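Local structure of restriction endonuclease (Mycobacterium sp., 4F0Q) at residues E28-Q33 with V40-F45; S80-I85 with L152-F157; A284-L289 with G412-T417. The protein cleaves DNA in a modification-dependent manner, acting as a tetrameric restriction endonuclease directed by cytosine methylation. All blocks are in the same frame, centred on the assembly; numbering follows the deposited sequence.

Contact 1: residues E28-Q33 with V40-F45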
ATOM      1  N   GLU A  28      -6.505  -0.367 -38.559  1.00 14.52           N
ATOM      2  CA  GLU A  28      -5.476   0.209 -39.413  1.00 17.81           C
ATOM      3  C   GLU A  28      -6.101   0.940 -40.594  1.00 17.58           C
ATOM      4  O   GLU A  28      -6.702   0.324 -41.475  1.00 17.40           O
ATOM      5  CB  GLU A  28      -4.517  -0.880 -39.898  1.00 20.37           C
ATOM      6  CG  GLU A  28      -3.725  -1.534 -38.778  1.00 24.70           C
ATOM      7  CD  GLU A  28      -2.913  -2.724 -39.248  1.00 25.91           C
ATOM      8  OE1 GLU A  28      -3.289  -3.337 -40.267  1.00 25.27           O
ATOM      9  OE2 GLU A  28      -1.895  -3.043 -38.596  1.00 27.66           O
ATOM     10  N   LEU A  29      -5.951   2.259 -40.602  1.00 17.31           N
ATOM     11  CA  LEU A  29      -6.580   3.100 -41.609  1.00 15.54           C
ATOM     12  C   LEU A  29      -5.544   3.697 -42.553  1.00 21.50           C
ATOM     13  O   LEU A  29      -4.442   4.053 -42.136  1.00 20.51           O
ATOM     14  CB  LEU A  29      -7.370   4.219 -40.933  1.00 15.42           C
ATOM     15  CG  LEU A  29      -8.295   3.794 -39.790  1.00 14.82           C
ATOM     16  CD1 LEU A  29      -8.896   5.010 -39.104  1.00 13.35           C
ATOM     17  CD2 LEU A  29      -9.387   2.863 -40.293  1.00 13.58           C
ATOM     18  N   ARG A  30      -5.904   3.801 -43.828  1.00 20.94           N
ATOM     19  CA  ARG A  30      -5.045   4.437 -44.817  1.00 20.59           C
ATOM     20  C   ARG A  30      -5.253   5.945 -44.783  1.00 19.44           C
ATOM     21  O   ARG A  30      -6.376   6.423 -44.943  1.00 20.26           O
ATOM     22  CB  ARG A  30      -5.361   3.900 -46.214  1.00 21.61           C
ATOM     23  CG  ARG A  30      -4.619   4.598 -47.341  1.00 21.41           C
ATOM     24  CD  ARG A  30      -3.139   4.253 -47.341  1.00 22.40           C
ATOM     25  NE  ARG A  30      -2.448   4.833 -48.490  1.00 21.24           N
ATOM     26  CZ  ARG A  30      -1.818   6.002 -48.473  1.00 24.37           C
ATOM     27  NH1 ARG A  30      -1.782   6.723 -47.362  1.00 22.88           N
ATOM     28  NH2 ARG A  30      -1.221   6.451 -49.568  1.00 30.12           N
ATOM     29  N   TYR A  31      -4.176   6.694 -44.569  1.00 19.96           N
ATOM     30  CA  TYR A  31      -4.272   8.150 -44.545  1.00 21.66           C
ATOM     31  C   TYR A  31      -3.502   8.811 -45.680  1.00 22.18           C
ATOM     32  O   TYR A  31      -2.276   8.726 -45.749  1.00 25.12           O
ATOM     33  CB  TYR A  31      -3.805   8.720 -43.204  1.00 23.45           C
ATOM     34  CG  TYR A  31      -3.944  10.226 -43.125  1.00 19.96           C
ATOM     35  CD1 TYR A  31      -5.178  10.813 -42.883  1.00 17.99           C
ATOM     36  CD2 TYR A  31      -2.847  11.058 -43.304  1.00 24.27           C
ATOM     37  CE1 TYR A  31      -5.317  12.184 -42.817  1.00 17.82           C
ATOM     38  CE2 TYR A  31      -2.976  12.435 -43.239  1.00 23.41           C
ATOM     39  CZ  TYR A  31      -4.215  12.992 -42.994  1.00 23.70           C
ATOM     40  OH  TYR A  31      -4.354  14.359 -42.927  1.00 23.69           O
ATOM     41  N   ALA A  32      -4.234   9.476 -46.566  1.00 27.62           N
ATOM     42  CA  ALA A  32      -3.630  10.272 -47.625  1.00 32.93           C
ATOM     43  C   ALA A  32      -4.223  11.675 -47.599  1.00 31.18           C
ATOM     44  O   ALA A  32      -5.442  11.841 -47.605  1.00 30.11           O
ATOM     45  CB  ALA A  32      -3.852   9.617 -48.978  1.00 29.91           C
ATOM     46  N   GLN A  33      -3.357  12.683 -47.567  1.00 38.50           N
ATOM     47  CA  GLN A  33      -3.793  14.074 -47.466  1.00 38.05           C
ATOM     48  C   GLN A  33      -4.592  14.525 -48.687  1.00 37.16           C
ATOM     49  O   GLN A  33      -5.325  15.513 -48.627  1.00 38.70           O
ATOM     50  CB  GLN A  33      -2.593  15.000 -47.252  1.00 38.34           C
ATOM     51  N   VAL A  40     -14.743   3.810 -49.626  1.00 30.99           N
ATOM     52  CA  VAL A  40     -14.767   3.286 -48.265  1.00 25.98           C
ATOM     53  C   VAL A  40     -13.480   2.536 -47.943  1.00 27.67           C
ATOM     54  O   VAL A  40     -13.233   2.171 -46.792  1.00 30.63           O
ATOM     55  CB  VAL A  40     -15.962   2.340 -48.053  1.00 28.66           C
ATOM     56  CG1 VAL A  40     -17.251   3.012 -48.495  1.00 29.09           C
ATOM     57  CG2 VAL A  40     -15.752   1.041 -48.817  1.00 31.62           C
ATOM     58  N   GLU A  41     -12.662   2.308 -48.965  1.00 26.30           N
ATOM     59  CA  GLU A  41     -11.420   1.565 -48.806  1.00 28.92           C
ATOM     60  C   GLU A  41     -10.345   2.134 -49.727  1.00 28.83           C
ATOM     61  O   GLU A  41     -10.640   2.582 -50.834  1.00 26.40           O
ATOM     62  CB  GLU A  41     -11.654   0.080 -49.100  1.00 28.00           C
ATOM     63  CG  GLU A  41     -10.480  -0.827 -48.771  1.00 31.40           C
ATOM     64  CD  GLU A  41     -10.821  -2.298 -48.922  1.00 31.63           C
ATOM     65  OE1 GLU A  41     -12.018  -2.620 -49.082  1.00 39.75           O
ATOM     66  OE2 GLU A  41      -9.893  -3.133 -48.883  1.00 33.39           O
ATOM     67  N   LEU A  42      -9.100   2.122 -49.262  1.00 28.16           N
ATOM     68  CA  LEU A  42      -7.994   2.679 -50.034  1.00 26.59           C
ATOM     69  C   LEU A  42      -6.688   1.939 -49.758  1.00 28.23           C
ATOM     70  O   LEU A  42      -6.257   1.834 -48.608  1.00 29.43           O
ATOM     71  CB  LEU A  42      -7.833   4.170 -49.730  1.00 26.13           C
ATOM     72  CG  LEU A  42      -6.754   4.920 -50.511  1.00 25.33           C
ATOM     73  CD1 LEU A  42      -7.006   4.813 -52.006  1.00 35.72           C
ATOM     74  CD2 LEU A  42      -6.696   6.376 -50.076  1.00 24.00           C
ATOM     75  N   ASP A  43      -6.067   1.435 -50.821  1.00 30.69           N
ATOM     76  CA  ASP A  43      -4.813   0.686 -50.728  1.00 27.95           C
ATOM     77  C   ASP A  43      -4.897  -0.502 -49.770  1.00 25.34           C
ATOM     78  O   ASP A  43      -3.966  -0.765 -49.008  1.00 26.01           O
ATOM     79  CB  ASP A  43      -3.649   1.605 -50.340  1.00 27.91           C
ATOM     80  CG  ASP A  43      -3.229   2.522 -51.472  1.00 30.24           C
ATOM     81  OD1 ASP A  43      -3.359   2.116 -52.647  1.00 35.61           O
ATOM     82  OD2 ASP A  43      -2.767   3.648 -51.190  1.00 30.76           O
ATOM     83  N   GLY A  44      -6.019  -1.212 -49.815  1.00 24.03           N
ATOM     84  CA  GLY A  44      -6.206  -2.401 -49.004  1.00 22.91           C
ATOM     85  C   GLY A  44      -6.680  -2.106 -47.594  1.00 23.12           C
ATOM     86  O   GLY A  44      -6.902  -3.022 -46.802  1.00 25.89           O
ATOM     87  N   PHE A  45      -6.835  -0.825 -47.279  1.00 25.79           N
ATOM     88  CA  PHE A  45      -7.267  -0.413 -45.948  1.00 23.28           C
ATOM     89  C   PHE A  45      -8.408   0.595 -46.016  1.00 23.04           C
ATOM     90  O   PHE A  45      -8.643   1.212 -47.055  1.00 26.92           O
ATOM     91  CB  PHE A  45      -6.093   0.171 -45.158  1.00 19.84           C
ATOM     92  CG  PHE A  45      -5.041  -0.840 -44.803  1.00 22.93           C
ATOM     93  CD1 PHE A  45      -4.027  -1.152 -45.695  1.00 26.12           C
ATOM     94  CD2 PHE A  45      -5.063  -1.479 -43.575  1.00 19.82           C
ATOM     95  CE1 PHE A  45      -3.059  -2.083 -45.370  1.00 21.86           C
ATOM     96  CE2 PHE A  45      -4.097  -2.409 -43.244  1.00 19.83           C
ATOM     97  CZ  PHE A  45      -3.094  -2.711 -44.143  1.00 19.28           C
TER
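R30 meets L42 and D43 through a chain that starts with CG anti to the backbone N and then bends at chi2 (71°), which lays its methylene part over the turn and its guanidinium beside the aspartate. CG packs against L42 CG at 3.8 Å. Farther out, R30 NE gives a nearly straight bond to D43 OD2 (3.0 Å, 165° at the hydrogen), the one salt bridge between the two segments. It lands on the anti lone pair of OD2, and the guanidinium and carboxylate planes are nearly coplanar, 15° apart. The other end of the guanidinium is held separately: NH1 bonds to G174 O.

The residues facing R30 belong to a type I' turn, L42 to F45, the tight corner of a beta hairpin, with D43 and G44 both at positive phi; F45 N bonds back to L42 O at 3.0 Å. Beyond the corner the chain pairs in parallel with strand 28-30, R30 bonding to V46 and Y48. F45 turns its ring edge to E28, CD2 lying 3.2 Å from the backbone O of E28. The E28 side chain crosses the ring obliquely, its carboxylate OE1 3.2 Å from F45 CE2, while H175 meets the F45 ring edge-to-face.

Contact 2: residues S80-I85 with L152-F157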
ATOM      1  N   SER A  80     -22.498  27.483 -29.865  1.00 32.01           N
ATOM      2  CA  SER A  80     -21.375  27.041 -30.680  1.00 31.90           C
ATOM      3  C   SER A  80     -20.586  25.967 -29.938  1.00 28.13           C
ATOM      4  O   SER A  80     -20.557  25.952 -28.707  1.00 30.01           O
ATOM      5  CB  SER A  80     -20.472  28.226 -31.023  1.00 33.59           C
ATOM      6  OG  SER A  80     -19.453  27.845 -31.930  1.00 37.35           O
ATOM      7  N   ARG A  81     -19.950  25.069 -30.683  1.00 29.21           N
ATOM      8  CA  ARG A  81     -19.230  23.957 -30.070  1.00 24.86           C
ATOM      9  C   ARG A  81     -18.116  23.403 -30.956  1.00 19.99           C
ATOM     10  O   ARG A  81     -18.216  23.410 -32.183  1.00 17.16           O
ATOM     11  CB  ARG A  81     -20.202  22.829 -29.712  1.00 19.81           C
ATOM     12  CG  ARG A  81     -20.793  22.121 -30.923  1.00 19.10           C
ATOM     13  CD  ARG A  81     -21.637  20.926 -30.523  1.00 17.59           C
ATOM     14  NE  ARG A  81     -22.151  20.213 -31.688  1.00 19.49           N
ATOM     15  CZ  ARG A  81     -23.282  20.521 -32.313  1.00 20.29           C
ATOM     16  NH1 ARG A  81     -24.024  21.534 -31.884  1.00 20.71           N
ATOM     17  NH2 ARG A  81     -23.675  19.818 -33.366  1.00 19.60           N
ATOM     18  N   ARG A  82     -17.056  22.920 -30.318  1.00 21.92           N
ATOM     19  CA  ARG A  82     -15.985  22.227 -31.021  1.00 21.98           C
ATOM     20  C   ARG A  82     -16.349  20.750 -31.139  1.00 18.52           C
ATOM     21  O   ARG A  82     -16.548  20.069 -30.132  1.00 15.11           O
ATOM     22  CB  ARG A  82     -14.661  22.389 -30.274  1.00 22.53           C
ATOM     23  CG  ARG A  82     -13.435  21.999 -31.082  1.00 22.23           C
ATOM     24  CD  ARG A  82     -13.060  23.083 -32.081  1.00 29.01           C
ATOM     25  NE  ARG A  82     -12.754  24.349 -31.419  1.00 27.48           N
ATOM     26  CZ  ARG A  82     -12.264  25.417 -32.039  1.00 30.20           C
ATOM     27  NH1 ARG A  82     -12.017  25.375 -33.341  1.00 36.42           N
ATOM     28  NH2 ARG A  82     -12.017  26.528 -31.357  1.00 27.42           N
ATOM     29  N   ALA A  83     -16.441  20.262 -32.374  1.00 22.09           N
ATOM     30  CA  ALA A  83     -16.881  18.894 -32.638  1.00 14.04           C
ATOM     31  C   ALA A  83     -15.970  17.845 -32.006  1.00 14.50           C
ATOM     32  O   ALA A  83     -16.434  16.971 -31.273  1.00 14.55           O
ATOM     33  CB  ALA A  83     -16.998  18.660 -34.136  1.00 16.17           C
ATOM     34  N   LEU A  84     -14.677  17.933 -32.295  1.00 16.03           N
ATOM     35  CA  LEU A  84     -13.711  16.977 -31.766  1.00 14.68           C
ATOM     36  C   LEU A  84     -12.287  17.487 -31.920  1.00 15.27           C
ATOM     37  O   LEU A  84     -12.041  18.487 -32.594  1.00 19.72           O
ATOM     38  CB  LEU A  84     -13.844  15.622 -32.470  1.00 15.98           C
ATOM     39  CG  LEU A  84     -13.146  15.439 -33.823  1.00 17.58           C
ATOM     40  CD1 LEU A  84     -13.162  13.973 -34.230  1.00 18.67           C
ATOM     41  CD2 LEU A  84     -13.780  16.294 -34.911  1.00 21.95           C
ATOM     42  N   ILE A  85     -11.351  16.791 -31.284  1.00 18.68           N
ATOM     43  CA  ILE A  85      -9.932  17.049 -31.481  1.00 15.87           C
ATOM     44  C   ILE A  85      -9.239  15.772 -31.944  1.00 16.76           C
ATOM     45  O   ILE A  85      -9.207  14.774 -31.224  1.00 22.06           O
ATOM     46  CB  ILE A  85      -9.257  17.580 -30.205  1.00 16.21           C
ATOM     47  CG1 ILE A  85      -9.785  18.975 -29.866  1.00 16.81           C
ATOM     48  CG2 ILE A  85      -7.747  17.621 -30.381  1.00 17.63           C
ATOM     49  CD1 ILE A  85      -9.124  19.598 -28.661  1.00 13.31           C
ATOM     50  N   LEU A 152     -20.499  20.104 -24.331  1.00 20.94           N
ATOM     51  CA  LEU A 152     -19.774  20.843 -25.359  1.00 15.20           C
ATOM     52  C   LEU A 152     -18.353  20.324 -25.552  1.00 14.44           C
ATOM     53  O   LEU A 152     -17.721  20.606 -26.570  1.00 16.94           O
ATOM     54  CB  LEU A 152     -19.726  22.328 -24.999  1.00 18.34           C
ATOM     55  CG  LEU A 152     -21.071  23.033 -24.837  1.00 18.41           C
ATOM     56  CD1 LEU A 152     -20.868  24.451 -24.327  1.00 19.44           C
ATOM     57  CD2 LEU A 152     -21.821  23.038 -26.156  1.00 22.71           C
ATOM     58  N   ALA A 153     -17.859  19.573 -24.572  1.00 12.55           N
ATOM     59  CA  ALA A 153     -16.485  19.076 -24.589  1.00 11.73           C
ATOM     60  C   ALA A 153     -16.189  18.201 -25.803  1.00 14.32           C
ATOM     61  O   ALA A 153     -16.838  17.176 -26.011  1.00 15.33           O
ATOM     62  CB  ALA A 153     -16.180  18.319 -23.304  1.00 13.81           C
ATOM     63  N   PRO A 154     -15.197  18.608 -26.610  1.00 15.42           N
ATOM     64  CA  PRO A 154     -14.789  17.862 -27.805  1.00 13.18           C
ATOM     65  C   PRO A 154     -13.997  16.605 -27.458  1.00 13.77           C
ATOM     66  O   PRO A 154     -12.957  16.696 -26.805  1.00 18.98           O
ATOM     67  CB  PRO A 154     -13.901  18.861 -28.551  1.00 12.55           C
ATOM     68  CG  PRO A 154     -13.358  19.748 -27.487  1.00 14.44           C
ATOM     69  CD  PRO A 154     -14.437  19.861 -26.449  1.00 13.15           C
ATOM     70  N   PRO A 155     -14.490  15.435 -27.890  1.00 14.32           N
ATOM     71  CA  PRO A 155     -13.810  14.154 -27.673  1.00 17.16           C
ATOM     72  C   PRO A 155     -12.422  14.134 -28.300  1.00 13.36           C
ATOM     73  O   PRO A 155     -12.236  14.661 -29.395  1.00 15.25           O
ATOM     74  CB  PRO A 155     -14.719  13.151 -28.389  1.00 15.21           C
ATOM     75  CG  PRO A 155     -16.058  13.800 -28.408  1.00 16.82           C
ATOM     76  CD  PRO A 155     -15.789  15.264 -28.562  1.00 15.27           C
ATOM     77  N   LEU A 156     -11.459  13.534 -27.608  1.00 17.12           N
ATOM     78  CA  LEU A 156     -10.106  13.412 -28.142  1.00 18.91           C
ATOM     79  C   LEU A 156      -9.892  12.060 -28.814  1.00 16.05           C
ATOM     80  O   LEU A 156      -9.548  11.074 -28.161  1.00 16.97           O
ATOM     81  CB  LEU A 156      -9.058  13.639 -27.047  1.00 20.27           C
ATOM     82  CG  LEU A 156      -8.519  15.064 -26.889  1.00 15.13           C
ATOM     83  CD1 LEU A 156      -9.616  16.034 -26.471  1.00 13.56           C
ATOM     84  CD2 LEU A 156      -7.365  15.094 -25.900  1.00 14.47           C
ATOM     85  N   PHE A 157     -10.103  12.028 -30.126  1.00 17.33           N
ATOM     86  CA  PHE A 157      -9.889  10.821 -30.915  1.00 17.70           C
ATOM     87  C   PHE A 157      -8.405  10.622 -31.183  1.00 16.52           C
ATOM     88  O   PHE A 157      -7.788  11.391 -31.920  1.00 17.31           O
ATOM     89  CB  PHE A 157     -10.660  10.898 -32.234  1.00 13.64           C
ATOM     90  CG  PHE A 157     -12.104  10.508 -32.115  1.00 17.43           C
ATOM     91  CD1 PHE A 157     -12.954  11.191 -31.261  1.00 17.33           C
ATOM     92  CD2 PHE A 157     -12.614   9.460 -32.861  1.00 21.75           C
ATOM     93  CE1 PHE A 157     -14.282  10.831 -31.149  1.00 21.52           C
ATOM     94  CE2 PHE A 157     -13.944   9.098 -32.757  1.00 21.84           C
ATOM     95  CZ  PHE A 157     -14.779   9.784 -31.900  1.00 24.05           C
TER
HETATM   96  O   HOH W   1     -16.633  23.002 -27.598  1.00 20.81           O
HETATM   97  O   HOH W   2      -7.365  13.230 -29.969  1.00 28.84           O
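I85 and P155 make the main backbone bond between the segments: I85 N points at P155 O over 3.0 Å, with an almost linear 178° at the hydrogen. In return, F157 N reaches I85 O at 3.1 Å, but the angle is poor and the bond weak. L156 CA adds a CA-H...O contact to the same I85 O, and a water that donates to I85 O at 2.7 Å bonds more weakly to F157 O. At the other end a second water bridges the backbones, accepting from R82 N and donating to L152 O.

The bonds at I85 mark the start of a parallel beta pairing, I85 bridging L156, where strand 85-89 joins strand 156-166 in the large mixed sheet of the N-terminal half. Before that point the chains run side by side without a bridge; P154 and P155 have no N-H to offer.

Van der Waals packing lines this approach. P154 CB lies 3.3 Å from R82 O and also touches L84 CA. L84 carries CG between its backbone N and carbonyl carbon (chi1 82°), which sets CD1 over one face of the F157 ring, 4.1 Å from CD1 of F157. I85 CB touches L156 CD1, and L152 CD2 lies 3.9 Å from R81 CB.

Several polar groups turn to helix 222-227 and the loop after it. R227 gives its NE to A83 O and its NH2 to R82 O and L152 O, thereby bridging both segments, while the R81 guanidinium bonds to R227 O and L232 O.

Contact 3: residues A284-L289 with G412-T417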
ATOM      1  N   ALA A 284      21.993   1.653 -24.926  1.00 25.38           N
ATOM      2  CA  ALA A 284      23.338   2.145 -24.661  1.00 27.80           C
ATOM      3  C   ALA A 284      23.425   2.710 -23.249  1.00 25.26           C
ATOM      4  O   ALA A 284      24.418   2.505 -22.545  1.00 31.61           O
ATOM      5  CB  ALA A 284      23.724   3.203 -25.681  1.00 30.28           C
ATOM      6  N   THR A 285      22.376   3.421 -22.843  1.00 25.29           N
ATOM      7  CA  THR A 285      22.289   3.965 -21.493  1.00 22.61           C
ATOM      8  C   THR A 285      22.366   2.849 -20.459  1.00 23.18           C
ATOM      9  O   THR A 285      23.113   2.942 -19.485  1.00 23.23           O
ATOM     10  CB  THR A 285      20.983   4.755 -21.287  1.00 24.71           C
ATOM     11  OG1 THR A 285      20.968   5.891 -22.159  1.00 28.68           O
ATOM     12  CG2 THR A 285      20.867   5.230 -19.847  1.00 21.06           C
ATOM     13  N   LEU A 286      21.598   1.788 -20.687  1.00 25.03           N
ATOM     14  CA  LEU A 286      21.580   0.644 -19.784  1.00 24.26           C
ATOM     15  C   LEU A 286      22.935  -0.052 -19.729  1.00 21.84           C
ATOM     16  O   LEU A 286      23.375  -0.485 -18.665  1.00 21.73           O
ATOM     17  CB  LEU A 286      20.499  -0.352 -20.202  1.00 20.84           C
ATOM     18  CG  LEU A 286      20.346  -1.571 -19.293  1.00 20.47           C
ATOM     19  CD1 LEU A 286      19.987  -1.141 -17.877  1.00 17.13           C
ATOM     20  CD2 LEU A 286      19.303  -2.520 -19.852  1.00 18.50           C
ATOM     21  N   GLN A 287      23.591  -0.161 -20.880  1.00 24.24           N
ATOM     22  CA  GLN A 287      24.923  -0.754 -20.937  1.00 25.21           C
ATOM     23  C   GLN A 287      25.911   0.069 -20.120  1.00 26.85           C
ATOM     24  O   GLN A 287      26.727  -0.481 -19.375  1.00 28.72           O
ATOM     25  CB  GLN A 287      25.398  -0.883 -22.385  1.00 27.00           C
ATOM     26  CG  GLN A 287      24.634  -1.921 -23.186  1.00 25.02           C
ATOM     27  CD  GLN A 287      24.683  -3.295 -22.547  1.00 20.54           C
ATOM     28  OE1 GLN A 287      23.659  -3.964 -22.404  1.00 24.29           O
ATOM     29  NE2 GLN A 287      25.877  -3.725 -22.158  1.00 23.20           N
ATOM     30  N   THR A 288      25.822   1.388 -20.255  1.00 28.48           N
ATOM     31  CA  THR A 288      26.650   2.294 -19.472  1.00 25.07           C
ATOM     32  C   THR A 288      26.392   2.098 -17.980  1.00 22.90           C
ATOM     33  O   THR A 288      27.327   2.028 -17.182  1.00 24.35           O
ATOM     34  CB  THR A 288      26.384   3.765 -19.843  1.00 21.83           C
ATOM     35  OG1 THR A 288      26.595   3.952 -21.248  1.00 23.71           O
ATOM     36  CG2 THR A 288      27.313   4.687 -19.071  1.00 16.43           C
ATOM     37  N   LEU A 289      25.117   1.996 -17.615  1.00 22.23           N
ATOM     38  CA  LEU A 289      24.725   1.813 -16.220  1.00 22.16           C
ATOM     39  C   LEU A 289      25.257   0.507 -15.638  1.00 20.58           C
ATOM     40  O   LEU A 289      25.692   0.467 -14.488  1.00 20.90           O
ATOM     41  CB  LEU A 289      23.201   1.873 -16.071  1.00 22.04           C
ATOM     42  CG  LEU A 289      22.537   3.232 -16.299  1.00 22.93           C
ATOM     43  CD1 LEU A 289      21.026   3.127 -16.141  1.00 16.24           C
ATOM     44  CD2 LEU A 289      23.106   4.273 -15.348  1.00 20.43           C
ATOM     45  N   GLY A 412      14.749  -1.711 -19.033  1.00 19.83           N
ATOM     46  CA  GLY A 412      14.131  -0.702 -19.875  1.00 16.05           C
ATOM     47  C   GLY A 412      13.589   0.466 -19.077  1.00 14.82           C
ATOM     48  O   GLY A 412      13.847   1.629 -19.400  1.00 20.40           O
ATOM     49  N   THR A 413      12.837   0.153 -18.027  1.00 14.07           N
ATOM     50  CA  THR A 413      12.263   1.171 -17.156  1.00 14.32           C
ATOM     51  C   THR A 413      13.360   1.985 -16.482  1.00 14.79           C
ATOM     52  O   THR A 413      13.273   3.211 -16.399  1.00 12.80           O
ATOM     53  CB  THR A 413      11.361   0.541 -16.078  1.00 16.36           C
ATOM     54  OG1 THR A 413      10.373  -0.286 -16.702  1.00 20.18           O
ATOM     55  CG2 THR A 413      10.670   1.622 -15.261  1.00 16.98           C
ATOM     56  N   LEU A 414      14.395   1.296 -16.009  1.00 19.32           N
ATOM     57  CA  LEU A 414      15.535   1.951 -15.375  1.00 14.16           C
ATOM     58  C   LEU A 414      16.238   2.901 -16.337  1.00 14.39           C
ATOM     59  O   LEU A 414      16.549   4.033 -15.980  1.00 15.29           O
ATOM     60  CB  LEU A 414      16.531   0.914 -14.852  1.00 13.49           C
ATOM     61  CG  LEU A 414      17.875   1.458 -14.362  1.00 13.76           C
ATOM     62  CD1 LEU A 414      17.696   2.312 -13.116  1.00 15.15           C
ATOM     63  CD2 LEU A 414      18.855   0.325 -14.104  1.00 15.13           C
ATOM     64  N   ALA A 415      16.484   2.431 -17.556  1.00 13.61           N
ATOM     65  CA  ALA A 415      17.165   3.234 -18.566  1.00 13.58           C
ATOM     66  C   ALA A 415      16.353   4.468 -18.945  1.00 13.97           C
ATOM     67  O   ALA A 415      16.888   5.577 -19.006  1.00 15.86           O
ATOM     68  CB  ALA A 415      17.460   2.394 -19.798  1.00 17.59           C
ATOM     69  N   ALA A 416      15.063   4.267 -19.196  1.00 17.22           N
ATOM     70  CA  ALA A 416      14.170   5.364 -19.559  1.00 19.20           C
ATOM     71  C   ALA A 416      14.085   6.405 -18.445  1.00 15.21           C
ATOM     72  O   ALA A 416      14.195   7.612 -18.693  1.00 20.29           O
ATOM     73  CB  ALA A 416      12.785   4.831 -19.898  1.00 16.63           C
ATOM     74  N   THR A 417      13.894   5.926 -17.219  1.00 13.74           N
ATOM     75  CA  THR A 417      13.785   6.799 -16.057  1.00 15.65           C
ATOM     76  C   THR A 417      15.065   7.597 -15.847  1.00 15.18           C
ATOM     77  O   THR A 417      15.021   8.807 -15.647  1.00 19.19           O
ATOM     78  CB  THR A 417      13.477   6.002 -14.776  1.00 17.54           C
ATOM     79  OG1 THR A 417      12.313   5.192 -14.981  1.00 16.10           O
ATOM     80  CG2 THR A 417      13.240   6.942 -13.605  1.00 14.78           C
TER
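T285 is the first residue of 284-289 to touch the other helix, its CG2 lying 4.1 Å from A415 O and close to the A415 methyl. Its hydroxyl is used within its own helix, OG1 bonding to A281 O one turn back.

L286 comes next, at the point where the backbones approach most closely, its CA 5.3 Å from that of A415. Its CB sits 4.1 Å from A415 CB, so the small alanine lets the leucine stem come close to the helix surface. With CG anti to the backbone N (chi1 -178°), the L286 branch extends past the alanine, and CD1 comes to 4.2 Å from L414 CD2. P361 and Q275, both in loops, also touch the L286 side chain.

The two helices cross almost at right angles, 97° between their directions, with the segment axes 8.9 Å apart at closest approach. Helix 411-425 follows strand 406-409, within this chain an outermost strand of the five-stranded sheet in the endonuclease part, which belongs to the PD-(D/E)XK clan. Helix 281-292 crosses it from earlier in the sequence. The metal site, where D334, Q355 and A356 bind magnesium, is at the same sheet, D334 just ahead of strand 335-342 and Q355 and A356 on strand 347-357; the side chain of L414 is about 12 Å from the ion.

L289 completes the contact one turn after T285. It meets L414 tip to tip, CD1 being 4.0 Å from L414 CG and nearly as close to L414 CD2, the same methyl that L286 CD1 approaches. L414 thus packs against both leucines of 284-289. L289 also packs on V418, and behind L414, V307 of helix 297-314 continues the apolar layer.

In the fold
From the N terminus, contact 1 closes first, a short loop of six residues that joins strand 28-30 to the hairpin 41-47. Contact 2 opens only after it and spans 66 residues, bringing the run into strand 156-166 beside the run into strand 85-89. Contact 3 follows with the longest closure, 122 residues, tying helix 281-292 to helix 411-425 in the endonuclease part. The three are in series, so none nests within or crosses another. Contacts 1 and 2 reach the same large mixed sheet, their nearest atoms about 9 Å apart without touching. The centre of contact 3 is about 39 Å from that of contact 2, on the opposite side of the chain's centre.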